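Local structure of zinc uptake regulation protein (Escherichia coli, 4MTE) at residues D49-A54 with P60-R65; L29-L34 with D68-Q73; E115-I120 with N135-H140. The protein acts as a repressor that, with zinc as cofactor, binds the operator of the znuACB genes and shuts down their expression. All coordinates share one frame; numbering follows the deposited sequence.

Overall arrangement
Two contacts lie close together in the DNA-binding winged helix, and the third in the dimerization part. Along the chain, interaction 2 opens first; interaction 1 opens and closes before interaction 2 ends; interaction 3 follows. Interactions 1 and 2 share helix 60-72, their centres are 11 Å apart, and they touch where L51 CD1 packs on L34 CD1 at 3.7 Å, so they join in one helical core. Interaction 3, on the far side of the chain's centre, packs helix 115-127 on strand 131-140, an outer strand of the mixed sheet within this chain; its centre is 31 Å from interaction 1 and 24 Å from interaction 2. This is consistent with one part binding DNA and another pairing subunits.

Interaction 1: D49-A54 with P60-R65; sequences DLLREA and PPTVYR. With nucleotides of chain F; nucleotides of chain E.
L51 and V63 meet within the helix-turn-helix of this winged-helix repressor, where helix 44-52 packs on the recognition helix 60-72. Their methyls L51 CD2 and V63 CG2 pass 4.0 Å apart, the side chains sliding by in opposite directions, and T62 CG2 lies 4.2 Å from the same L51 CD2. While this side of helix 60-72 is packed, its other side faces DNA, as Y64 illustrates. With CG anti to the carbonyl carbon (chi1 -83°), its ring is carried from CB to the DNA side of the helix, its edge running past P60 C. CD1 and CE1 meet the sugar, Y64 CE1 3.7 Å from C2' of DA21 of chain F, which sits over one ring face, nearer its rim, and CE2 comes near the base atom C8. At the tip, Y64 OH lies 2.8 Å from OP2 of DA21 and 3.2 Å from O5', two acceptors for one proton. A phenylalanine here would probably keep the sugar contact but leave that phosphate without its hydroxyl partner. R65 reads bases: its NH2 hydrogen-bonds a guanine O6, and its extended chain carries a guanidinium between P61 CB on one face and, centred 3.5 Å above the other, the methyl C7 of DT6 of chain E.

Interaction 2: L29-L34 with D68-Q73; sequences LEVLRL and DFLLEQ
In the helical core of the winged-helix domain, L70 of helix 60-72 meets V31 and L32 of helix 26-36, a small but fully buried contact in which one leucine serves two neighbours, both running across it at a slant. Its branches divide the work. L70 CD1 approaches V31 CG1 to 3.8 Å, whereas L70 CD2 lies 4.1 Å from L32 CD1, so the fork of the leucine is spread over two consecutive residues of the facing helix. CD1 also comes near that helix's backbone, 4.2 Å from L32 N. The torsions suit this division: CG of L32 is anti to its backbone nitrogen (chi1 -173°), which swings its CD1 round to the second branch of L70, and CG of L70 stands opposite its own carbonyl carbon (chi1 -62°), sending both methyls out to the partner helix. No hydrogen bond joins the two segments, and the contact is purely apolar.

Around this apolar contact lie local interactions within each segment. Within 29-34, E30 OE2 sits at the edge of the R33 guanidinium, 3.1 Å from NH1, a salt bridge whose hydrogen bond is weak and bent (129°). Within 68-73, Q73 CG rests 3.7 Å above one face of the F69 ring, towards the rim; R28 makes a cation-pi contact with the same ring, and Q73 OE1 accepts a hydrogen bond from R20.

Helix 26-36 lies among three others: besides meeting helix 60-72, it packs V31 and L34 on L47 of helix 44-52, and L32 on L10 and A13 of helix 6-20.

Interaction 3: E115-I120 with N135-H140; sequences EGVEDI and NVIEAH
The carboxylate of E118 and the amide of N135 are the flat groups that meet between helix 115-127 and strand 131-140, and they do not stack. Their planes stand 67° apart, and E118 OE1 lies well off the amide plane, coming over it at a slant, 4.1 Å from N135 CG. The carboxylate arrives there because the E118 chain leaves with CG anti to the backbone nitrogen and then bends at chi2 (87°), bringing its end closer to the strand than its first bond would suggest. OE1 has a firmer partner in T97 OG1, to which it is hydrogen-bonded; the glutamate therefore links the helix to the loop before strand 99-103 while lying against the amide.

Beside this polar pair is an apolar one. V117 and I137 reach for each other tip to tip, V117 CG1 and I137 CG1 being 4.0 Å apart. Both side chains point into the space between helix and strand, and I137 also packs on A99 of strand 99-103 and on M121 of the second subunit.

The strand carries the sheet into the interface. Its backbone bonds to M100 and I102 on one side, while N135, V136, E138, A139 and H140 pair antiparallel with a strand of the second subunit, so that the sheet continues through the interface. On the helix, I120 packs against I120 of that same subunit. A helix laid on a sheet that two subunits complete together is characteristic of the alpha/beta dimerization domain of Fur-family regulators.

Interaction 1: D49-A54 with P60-R65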
loop_
_atom_site.group_PDB
_atom_site.type_symbol
_atom_site.label_atom_id
_atom_site.label_comp_id
_atom_site.label_asym_id
_atom_site.label_seq_id
_atom_site.Cartn_x
_atom_site.Cartn_y
_atom_site.Cartn_z
ATOM N N ASP D 49 19.010 -1.457 -8.278
ATOM C CA ASP D 49 19.125 -0.243 -9.083
ATOM C C ASP D 49 20.586 0.080 -9.402
ATOM O O ASP D 49 20.909 0.450 -10.529
ATOM C CB ASP D 49 18.467 0.950 -8.378
ATOM C CG ASP D 49 16.947 0.900 -8.425
ATOM O OD1 ASP D 49 16.390 0.341 -9.393
ATOM O OD2 ASP D 49 16.307 1.436 -7.494
ATOM N N LEU D 50 21.467 -0.059 -8.415
ATOM C CA LEU D 50 22.897 0.132 -8.654
ATOM C C LEU D 50 23.416 -0.881 -9.669
ATOM O O LEU D 50 24.148 -0.533 -10.595
ATOM C CB LEU D 50 23.691 -0.015 -7.356
ATOM C CG LEU D 50 23.477 1.048 -6.279
ATOM C CD1 LEU D 50 24.350 0.733 -5.071
ATOM C CD2 LEU D 50 23.767 2.449 -6.812
ATOM N N LEU D 51 23.027 -2.137 -9.483
ATOM C CA LEU D 51 23.492 -3.226 -10.333
ATOM C C LEU D 51 23.046 -3.060 -11.788
ATOM O O LEU D 51 23.636 -3.653 -12.692
ATOM C CB LEU D 51 22.982 -4.557 -9.777
ATOM C CG LEU D 51 23.535 -5.848 -10.384
ATOM C CD1 LEU D 51 25.036 -5.975 -10.137
ATOM C CD2 LEU D 51 22.785 -7.042 -9.816
ATOM N N ARG D 52 22.015 -2.250 -12.012
ATOM C CA ARG D 52 21.454 -2.070 -13.352
ATOM C C ARG D 52 22.362 -1.260 -14.271
ATOM O O ARG D 52 22.411 -1.508 -15.475
ATOM C CB ARG D 52 20.090 -1.383 -13.279
ATOM C CG ARG D 52 18.933 -2.292 -12.920
ATOM C CD ARG D 52 17.616 -1.586 -13.170
ATOM N NE ARG D 52 16.478 -2.284 -12.579
ATOM C CZ ARG D 52 15.964 -3.415 -13.049
ATOM N NH1 ARG D 52 16.490 -4.001 -14.116
ATOM N NH2 ARG D 52 14.924 -3.968 -12.440
ATOM N N GLU D 53 23.064 -0.284 -13.701
ATOM C CA GLU D 53 23.931 0.601 -14.475
ATOM C C GLU D 53 24.963 -0.199 -15.263
ATOM O O GLU D 53 25.422 0.231 -16.322
ATOM C CB GLU D 53 24.631 1.594 -13.547
ATOM C CG GLU D 53 23.679 2.507 -12.792
ATOM C CD GLU D 53 24.356 3.238 -11.649
ATOM O OE1 GLU D 53 25.558 3.555 -11.773
ATOM O OE2 GLU D 53 23.686 3.489 -10.625
ATOM N N ALA D 54 25.314 -1.367 -14.735
ATOM C CA ALA D 54 26.230 -2.286 -15.398
ATOM C C ALA D 54 25.433 -3.363 -16.124
ATOM O O ALA D 54 25.599 -3.571 -17.327
ATOM C CB ALA D 54 27.161 -2.921 -14.375
ATOM N N PRO D 60 15.228 -8.756 -9.613
ATOM C CA PRO D 60 15.375 -9.054 -8.178
ATOM C C PRO D 60 15.993 -10.424 -7.844
ATOM O O PRO D 60 16.836 -10.486 -6.944
ATOM C CB PRO D 60 13.938 -8.964 -7.652
ATOM C CG PRO D 60 13.225 -8.079 -8.629
ATOM C CD PRO D 60 13.846 -8.379 -9.956
ATOM N N PRO D 61 15.583 -11.502 -8.541
ATOM C CA PRO D 61 16.165 -12.822 -8.265
ATOM C C PRO D 61 17.690 -12.803 -8.293
ATOM O O PRO D 61 18.334 -13.500 -7.513
ATOM C CB PRO D 61 15.637 -13.683 -9.413
ATOM C CG PRO D 61 14.356 -13.036 -9.814
ATOM C CD PRO D 61 14.577 -11.563 -9.618
ATOM N N THR D 62 18.253 -11.997 -9.186
ATOM C CA THR D 62 19.698 -11.864 -9.319
ATOM C C THR D 62 20.298 -11.393 -7.997
ATOM O O THR D 62 21.168 -12.050 -7.401
ATOM C CB THR D 62 20.036 -10.834 -10.415
ATOM O OG1 THR D 62 19.188 -11.049 -11.551
ATOM C CG2 THR D 62 21.487 -10.939 -10.835
ATOM N N VAL D 63 19.802 -10.251 -7.541
ATOM C CA VAL D 63 20.260 -9.632 -6.309
ATOM C C VAL D 63 20.038 -10.559 -5.122
ATOM O O VAL D 63 20.925 -10.735 -4.295
ATOM C CB VAL D 63 19.525 -8.295 -6.065
ATOM C CG1 VAL D 63 19.969 -7.650 -4.750
ATOM C CG2 VAL D 63 19.761 -7.349 -7.235
ATOM N N TYR D 64 18.854 -11.155 -5.046
ATOM C CA TYR D 64 18.507 -11.999 -3.905
ATOM C C TYR D 64 19.311 -13.301 -3.865
ATOM O O TYR D 64 19.700 -13.766 -2.793
ATOM C CB TYR D 64 17.000 -12.265 -3.886
ATOM C CG TYR D 64 16.232 -11.137 -3.234
ATOM C CD1 TYR D 64 16.063 -11.097 -1.857
ATOM C CD2 TYR D 64 15.698 -10.099 -3.986
ATOM C CE1 TYR D 64 15.375 -10.064 -1.248
ATOM C CE2 TYR D 64 15.007 -9.061 -3.383
ATOM C CZ TYR D 64 14.850 -9.048 -2.015
ATOM O OH TYR D 64 14.163 -8.017 -1.409
ATOM N N ARG D 65 19.570 -13.876 -5.033
ATOM C CA ARG D 65 20.436 -15.043 -5.137
ATOM C C ARG D 65 21.830 -14.672 -4.650
ATOM O O ARG D 65 22.405 -15.346 -3.780
ATOM C CB ARG D 65 20.504 -15.525 -6.585
ATOM C CG ARG D 65 19.282 -16.304 -7.030
ATOM C CD ARG D 65 19.194 -16.391 -8.544
ATOM N NE ARG D 65 18.077 -17.226 -8.975
ATOM C CZ ARG D 65 17.610 -17.273 -10.219
ATOM N NH1 ARG D 65 18.155 -16.524 -11.169
ATOM N NH2 ARG D 65 16.591 -18.066 -10.513
ATOM P P DA F 21 13.525 -8.176 2.140
ATOM O OP1 DA F 21 13.839 -8.721 3.476
ATOM O OP2 DA F 21 14.562 -7.479 1.350
ATOM O "O5'" DA F 21 12.961 -9.372 1.253
ATOM C "C5'" DA F 21 11.908 -10.145 1.791
ATOM C "C4'" DA F 21 11.436 -11.194 0.802
ATOM O "O4'" DA F 21 10.831 -10.548 -0.342
ATOM C "C3'" DA F 21 12.521 -12.102 0.227
ATOM O "O3'" DA F 21 12.360 -13.381 0.817
ATOM C "C2'" DA F 21 12.286 -12.093 -1.289
ATOM C "C1'" DA F 21 10.903 -11.467 -1.409
ATOM N N9 DA F 21 10.622 -10.756 -2.651
ATOM C C8 DA F 21 11.125 -9.555 -3.073
ATOM N N7 DA F 21 10.663 -9.171 -4.244
ATOM C C5 DA F 21 9.795 -10.188 -4.605
ATOM C C6 DA F 21 8.979 -10.398 -5.733
ATOM N N6 DA F 21 8.883 -9.557 -6.770
ATOM N N1 DA F 21 8.247 -11.526 -5.757
ATOM C C2 DA F 21 8.319 -12.384 -4.736
ATOM N N3 DA F 21 9.043 -12.297 -3.628
ATOM C C4 DA F 21 9.761 -11.169 -3.631
ATOM P P DT E 6 25.291 -16.843 -11.392
ATOM O OP1 DT E 6 26.422 -15.931 -11.664
ATOM O OP2 DT E 6 24.577 -16.751 -10.098
ATOM O "O5'" DT E 6 24.229 -16.685 -12.571
ATOM C "C5'" DT E 6 24.637 -17.066 -13.883
ATOM C "C4'" DT E 6 23.534 -16.842 -14.898
ATOM O "O4'" DT E 6 22.608 -17.955 -14.850
ATOM C "C3'" DT E 6 22.717 -15.570 -14.693
ATOM O "O3'" DT E 6 22.773 -14.816 -15.898
ATOM C "C2'" DT E 6 21.321 -16.079 -14.325
ATOM C "C1'" DT E 6 21.292 -17.461 -14.966
ATOM N N1 DT E 6 20.390 -18.473 -14.329
ATOM C C2 DT E 6 19.500 -19.154 -15.126
ATOM O O2 DT E 6 19.381 -18.983 -16.329
ATOM N N3 DT E 6 18.735 -20.063 -14.453
ATOM C C4 DT E 6 18.745 -20.373 -13.107
ATOM O O4 DT E 6 17.987 -21.226 -12.637
ATOM C C5 DT E 6 19.704 -19.626 -12.327
ATOM C C7 DT E 6 19.831 -19.858 -10.848
ATOM C C6 DT E 6 20.470 -18.728 -12.971
ATOM P P DT E 8 17.097 -11.681 -19.944
ATOM O OP1 DT E 8 17.050 -11.367 -21.388
ATOM O OP2 DT E 8 17.623 -10.682 -18.990
ATOM O "O5'" DT E 8 15.630 -12.077 -19.456
ATOM C "C5'" DT E 8 14.935 -13.112 -20.135
ATOM C "C4'" DT E 8 13.607 -13.406 -19.464
ATOM O "O4'" DT E 8 13.812 -14.226 -18.285
ATOM C "C3'" DT E 8 12.836 -12.173 -18.992
ATOM O "O3'" DT E 8 11.608 -12.107 -19.693
ATOM C "C2'" DT E 8 12.651 -12.395 -17.491
ATOM C "C1'" DT E 8 12.785 -13.909 -17.370
ATOM N N1 DT E 8 13.158 -14.430 -16.015
ATOM C C2 DT E 8 12.508 -15.539 -15.513
ATOM O O2 DT E 8 11.627 -16.139 -16.104
ATOM N N3 DT E 8 12.934 -15.928 -14.270
ATOM C C4 DT E 8 13.918 -15.342 -13.494
ATOM O O4 DT E 8 14.219 -15.778 -12.386
ATOM C C5 DT E 8 14.556 -14.190 -14.078
ATOM C C7 DT E 8 15.641 -13.459 -13.340
ATOM C C6 DT E 8 14.152 -13.798 -15.294
#

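Interaction 2: L29-L34 with D68-Q73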
loop_
_atom_site.group_PDB
_atom_site.type_symbol
_atom_site.label_atom_id
_atom_site.label_comp_id
_atom_site.label_asym_id
_atom_site.label_seq_id
_atom_site.Cartn_x
_atom_site.Cartn_y
_atom_site.Cartn_z
ATOM N N LEU D 29 30.290 -11.116 -7.172
ATOM C CA LEU D 29 31.429 -10.237 -6.946
ATOM C C LEU D 29 31.015 -8.773 -7.098
ATOM O O LEU D 29 31.302 -7.939 -6.232
ATOM C CB LEU D 29 32.537 -10.570 -7.946
ATOM C CG LEU D 29 33.887 -9.881 -7.756
ATOM C CD1 LEU D 29 34.515 -10.263 -6.419
ATOM C CD2 LEU D 29 34.807 -10.237 -8.913
ATOM N N GLU D 30 30.336 -8.473 -8.204
ATOM C CA GLU D 30 29.851 -7.122 -8.481
ATOM C C GLU D 30 28.951 -6.644 -7.350
ATOM O O GLU D 30 29.063 -5.512 -6.881
ATOM C CB GLU D 30 29.077 -7.084 -9.804
ATOM C CG GLU D 30 28.452 -5.726 -10.129
ATOM C CD GLU D 30 29.483 -4.645 -10.390
ATOM O OE1 GLU D 30 30.657 -4.985 -10.649
ATOM O OE2 GLU D 30 29.117 -3.451 -10.342
ATOM N N VAL D 31 28.055 -7.522 -6.915
ATOM C CA VAL D 31 27.143 -7.201 -5.829
ATOM C C VAL D 31 27.955 -6.907 -4.578
ATOM O O VAL D 31 27.737 -5.897 -3.906
ATOM C CB VAL D 31 26.156 -8.360 -5.562
ATOM C CG1 VAL D 31 25.324 -8.095 -4.312
ATOM C CG2 VAL D 31 25.249 -8.565 -6.767
ATOM N N LEU D 32 28.900 -7.794 -4.282
ATOM C CA LEU D 32 29.772 -7.631 -3.125
ATOM C C LEU D 32 30.462 -6.268 -3.125
ATOM O O LEU D 32 30.400 -5.530 -2.138
ATOM C CB LEU D 32 30.815 -8.750 -3.090
ATOM C CG LEU D 32 31.708 -8.839 -1.850
ATOM C CD1 LEU D 32 30.887 -8.899 -0.563
ATOM C CD2 LEU D 32 32.623 -10.051 -1.972
ATOM N N ARG D 33 31.109 -5.921 -4.234
ATOM C CA ARG D 33 31.811 -4.644 -4.303
ATOM C C ARG D 33 30.834 -3.477 -4.199
ATOM O O ARG D 33 31.090 -2.522 -3.468
ATOM C CB ARG D 33 32.665 -4.530 -5.570
ATOM C CG ARG D 33 31.903 -4.642 -6.874
ATOM C CD ARG D 33 32.783 -4.285 -8.058
ATOM N NE ARG D 33 33.297 -2.923 -7.943
ATOM C CZ ARG D 33 32.640 -1.833 -8.328
ATOM N NH1 ARG D 33 31.432 -1.926 -8.871
ATOM N NH2 ARG D 33 33.195 -0.640 -8.172
ATOM N N LEU D 34 29.710 -3.564 -4.910
ATOM C CA LEU D 34 28.696 -2.512 -4.856
ATOM C C LEU D 34 28.234 -2.289 -3.424
ATOM O O LEU D 34 28.015 -1.155 -3.002
ATOM C CB LEU D 34 27.494 -2.861 -5.736
ATOM C CG LEU D 34 27.682 -2.736 -7.249
ATOM C CD1 LEU D 34 26.446 -3.260 -7.970
ATOM C CD2 LEU D 34 27.985 -1.300 -7.662
ATOM N N ASP D 68 21.794 -14.183 -0.949
ATOM C CA ASP D 68 21.700 -15.472 -0.267
ATOM C C ASP D 68 23.073 -16.130 -0.199
ATOM O O ASP D 68 23.498 -16.591 0.860
ATOM C CB ASP D 68 20.718 -16.402 -0.985
ATOM C CG ASP D 68 19.268 -16.035 -0.733
ATOM O OD1 ASP D 68 18.952 -15.548 0.373
ATOM O OD2 ASP D 68 18.438 -16.245 -1.642
ATOM N N PHE D 69 23.761 -16.171 -1.335
ATOM C CA PHE D 69 25.117 -16.716 -1.382
ATOM C C PHE D 69 26.056 -15.988 -0.415
ATOM O O PHE D 69 26.707 -16.613 0.431
ATOM C CB PHE D 69 25.677 -16.628 -2.804
ATOM C CG PHE D 69 27.122 -17.034 -2.912
ATOM C CD1 PHE D 69 27.475 -18.365 -3.059
ATOM C CD2 PHE D 69 28.129 -16.085 -2.864
ATOM C CE1 PHE D 69 28.803 -18.739 -3.156
ATOM C CE2 PHE D 69 29.457 -16.456 -2.961
ATOM C CZ PHE D 69 29.792 -17.783 -3.108
ATOM N N LEU D 70 26.115 -14.666 -0.545
ATOM C CA LEU D 70 26.991 -13.841 0.284
ATOM C C LEU D 70 26.658 -13.982 1.767
ATOM O O LEU D 70 27.545 -13.949 2.619
ATOM C CB LEU D 70 26.877 -12.373 -0.136
ATOM C CG LEU D 70 27.301 -12.063 -1.574
ATOM C CD1 LEU D 70 26.884 -10.651 -1.962
ATOM C CD2 LEU D 70 28.804 -12.259 -1.755
ATOM N N LEU D 71 25.375 -14.148 2.069
ATOM C CA LEU D 71 24.933 -14.349 3.444
ATOM C C LEU D 71 25.398 -15.703 3.944
ATOM O O LEU D 71 25.892 -15.830 5.063
ATOM C CB LEU D 71 23.411 -14.277 3.533
ATOM C CG LEU D 71 22.805 -12.876 3.527
ATOM C CD1 LEU D 71 21.324 -12.941 3.178
ATOM C CD2 LEU D 71 23.020 -12.212 4.878
ATOM N N GLU D 72 25.230 -16.717 3.104
ATOM C CA GLU D 72 25.631 -18.070 3.456
ATOM C C GLU D 72 27.138 -18.153 3.693
ATOM O O GLU D 72 27.585 -18.821 4.624
ATOM C CB GLU D 72 25.215 -19.046 2.355
ATOM C CG GLU D 72 25.337 -20.511 2.744
ATOM C CD GLU D 72 24.849 -21.448 1.655
ATOM O OE1 GLU D 72 24.343 -20.953 0.625
ATOM O OE2 GLU D 72 24.971 -22.678 1.831
ATOM N N GLN D 73 27.917 -17.472 2.857
ATOM C CA GLN D 73 29.373 -17.466 3.012
ATOM C C GLN D 73 29.850 -16.482 4.086
ATOM O O GLN D 73 31.036 -16.441 4.410
ATOM C CB GLN D 73 30.056 -17.175 1.671
ATOM C CG GLN D 73 29.773 -18.226 0.599
ATOM C CD GLN D 73 30.113 -19.635 1.054
ATOM O OE1 GLN D 73 31.131 -19.858 1.707
ATOM N NE2 GLN D 73 29.256 -20.594 0.719
#

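Interaction 3: E115-I120 with N135-H140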
loop_
_atom_site.group_PDB
_atom_site.type_symbol
_atom_site.label_atom_id
_atom_site.label_comp_id
_atom_site.label_asym_id
_atom_site.label_seq_id
_atom_site.Cartn_x
_atom_site.Cartn_y
_atom_site.Cartn_z
ATOM N N GLU D 115 31.311 -10.276 22.795
ATOM C CA GLU D 115 31.231 -11.595 23.412
ATOM C C GLU D 115 30.411 -11.499 24.691
ATOM O O GLU D 115 29.691 -12.433 25.063
ATOM C CB GLU D 115 32.634 -12.120 23.729
ATOM C CG GLU D 115 33.593 -12.096 22.547
ATOM C CD GLU D 115 33.138 -12.983 21.403
ATOM O OE1 GLU D 115 32.553 -14.053 21.672
ATOM O OE2 GLU D 115 33.363 -12.606 20.234
ATOM N N GLY D 116 30.524 -10.352 25.356
ATOM C CA GLY D 116 29.820 -10.102 26.598
ATOM C C GLY D 116 28.316 -10.199 26.437
ATOM O O GLY D 116 27.598 -10.431 27.404
ATOM N N VAL D 117 27.842 -10.022 25.207
ATOM C CA VAL D 117 26.419 -10.131 24.904
ATOM C C VAL D 117 26.054 -11.591 24.678
ATOM O O VAL D 117 25.092 -12.097 25.255
ATOM C CB VAL D 117 26.056 -9.312 23.647
ATOM C CG1 VAL D 117 24.596 -9.531 23.245
ATOM C CG2 VAL D 117 26.333 -7.836 23.886
ATOM N N GLU D 118 26.829 -12.251 23.821
ATOM C CA GLU D 118 26.655 -13.669 23.530
ATOM C C GLU D 118 26.593 -14.473 24.826
ATOM O O GLU D 118 25.720 -15.330 25.002
ATOM C CB GLU D 118 27.825 -14.162 22.674
ATOM C CG GLU D 118 27.687 -15.588 22.153
ATOM C CD GLU D 118 26.927 -15.674 20.840
ATOM O OE1 GLU D 118 26.323 -14.664 20.421
ATOM O OE2 GLU D 118 26.938 -16.761 20.224
ATOM N N ASP D 119 27.521 -14.181 25.733
ATOM C CA ASP D 119 27.589 -14.869 27.018
ATOM C C ASP D 119 26.319 -14.670 27.843
ATOM O O ASP D 119 25.744 -15.635 28.349
ATOM C CB ASP D 119 28.803 -14.387 27.816
ATOM C CG ASP D 119 30.116 -14.870 27.232
ATOM O OD1 ASP D 119 30.142 -15.241 26.040
ATOM O OD2 ASP D 119 31.126 -14.875 27.967
ATOM N N ILE D 120 25.889 -13.419 27.982
ATOM C CA ILE D 120 24.687 -13.101 28.749
ATOM C C ILE D 120 23.465 -13.764 28.127
ATOM O O ILE D 120 22.604 -14.284 28.832
ATOM C CB ILE D 120 24.447 -11.578 28.823
ATOM C CG1 ILE D 120 25.564 -10.903 29.619
ATOM C CG2 ILE D 120 23.100 -11.265 29.480
ATOM C CD1 ILE D 120 25.597 -9.393 29.466
ATOM N N ASN D 135 21.934 -14.897 17.370
ATOM C CA ASN D 135 21.525 -13.654 18.013
ATOM C C ASN D 135 21.340 -12.528 17.011
ATOM O O ASN D 135 22.081 -12.420 16.034
ATOM C CB ASN D 135 22.566 -13.226 19.049
ATOM C CG ASN D 135 22.351 -13.872 20.401
ATOM O OD1 ASN D 135 21.423 -14.656 20.592
ATOM N ND2 ASN D 135 23.216 -13.545 21.351
ATOM N N VAL D 136 20.345 -11.689 17.272
ATOM C CA VAL D 136 20.135 -10.470 16.509
ATOM C C VAL D 136 20.221 -9.294 17.467
ATOM O O VAL D 136 19.320 -9.073 18.275
ATOM C CB VAL D 136 18.764 -10.468 15.804
ATOM C CG1 VAL D 136 18.570 -9.175 15.012
ATOM C CG2 VAL D 136 18.631 -11.687 14.899
ATOM N N ILE D 137 21.322 -8.555 17.385
ATOM C CA ILE D 137 21.503 -7.359 18.194
ATOM C C ILE D 137 21.637 -6.160 17.273
ATOM O O ILE D 137 22.603 -6.044 16.519
ATOM C CB ILE D 137 22.741 -7.448 19.103
ATOM C CG1 ILE D 137 22.864 -8.849 19.706
ATOM C CG2 ILE D 137 22.668 -6.386 20.194
ATOM C CD1 ILE D 137 23.794 -9.760 18.933
ATOM N N GLU D 138 20.645 -5.280 17.329
ATOM C CA GLU D 138 20.616 -4.097 16.486
ATOM C C GLU D 138 20.200 -2.895 17.318
ATOM O O GLU D 138 19.141 -2.896 17.947
ATOM C CB GLU D 138 19.658 -4.308 15.313
ATOM C CG GLU D 138 20.064 -5.462 14.406
ATOM C CD GLU D 138 19.076 -5.714 13.284
ATOM O OE1 GLU D 138 18.133 -4.911 13.127
ATOM O OE2 GLU D 138 19.245 -6.716 12.559
ATOM N N ALA D 139 21.055 -1.877 17.325
ATOM C CA ALA D 139 20.831 -0.678 18.118
ATOM C C ALA D 139 20.497 0.488 17.199
ATOM O O ALA D 139 21.146 0.685 16.171
ATOM C CB ALA D 139 22.062 -0.366 18.959
ATOM N N HIS D 140 19.474 1.250 17.574
ATOM C CA HIS D 140 19.064 2.427 16.819
ATOM C C HIS D 140 19.332 3.690 17.621
ATOM O O HIS D 140 19.217 3.696 18.846
ATOM C CB HIS D 140 17.582 2.338 16.460
ATOM C CG HIS D 140 17.276 1.278 15.451
ATOM N ND1 HIS D 140 17.176 1.540 14.102
ATOM C CD2 HIS D 140 17.064 -0.051 15.596
ATOM C CE1 HIS D 140 16.907 0.417 13.459
ATOM N NE2 HIS D 140 16.834 -0.561 14.342
#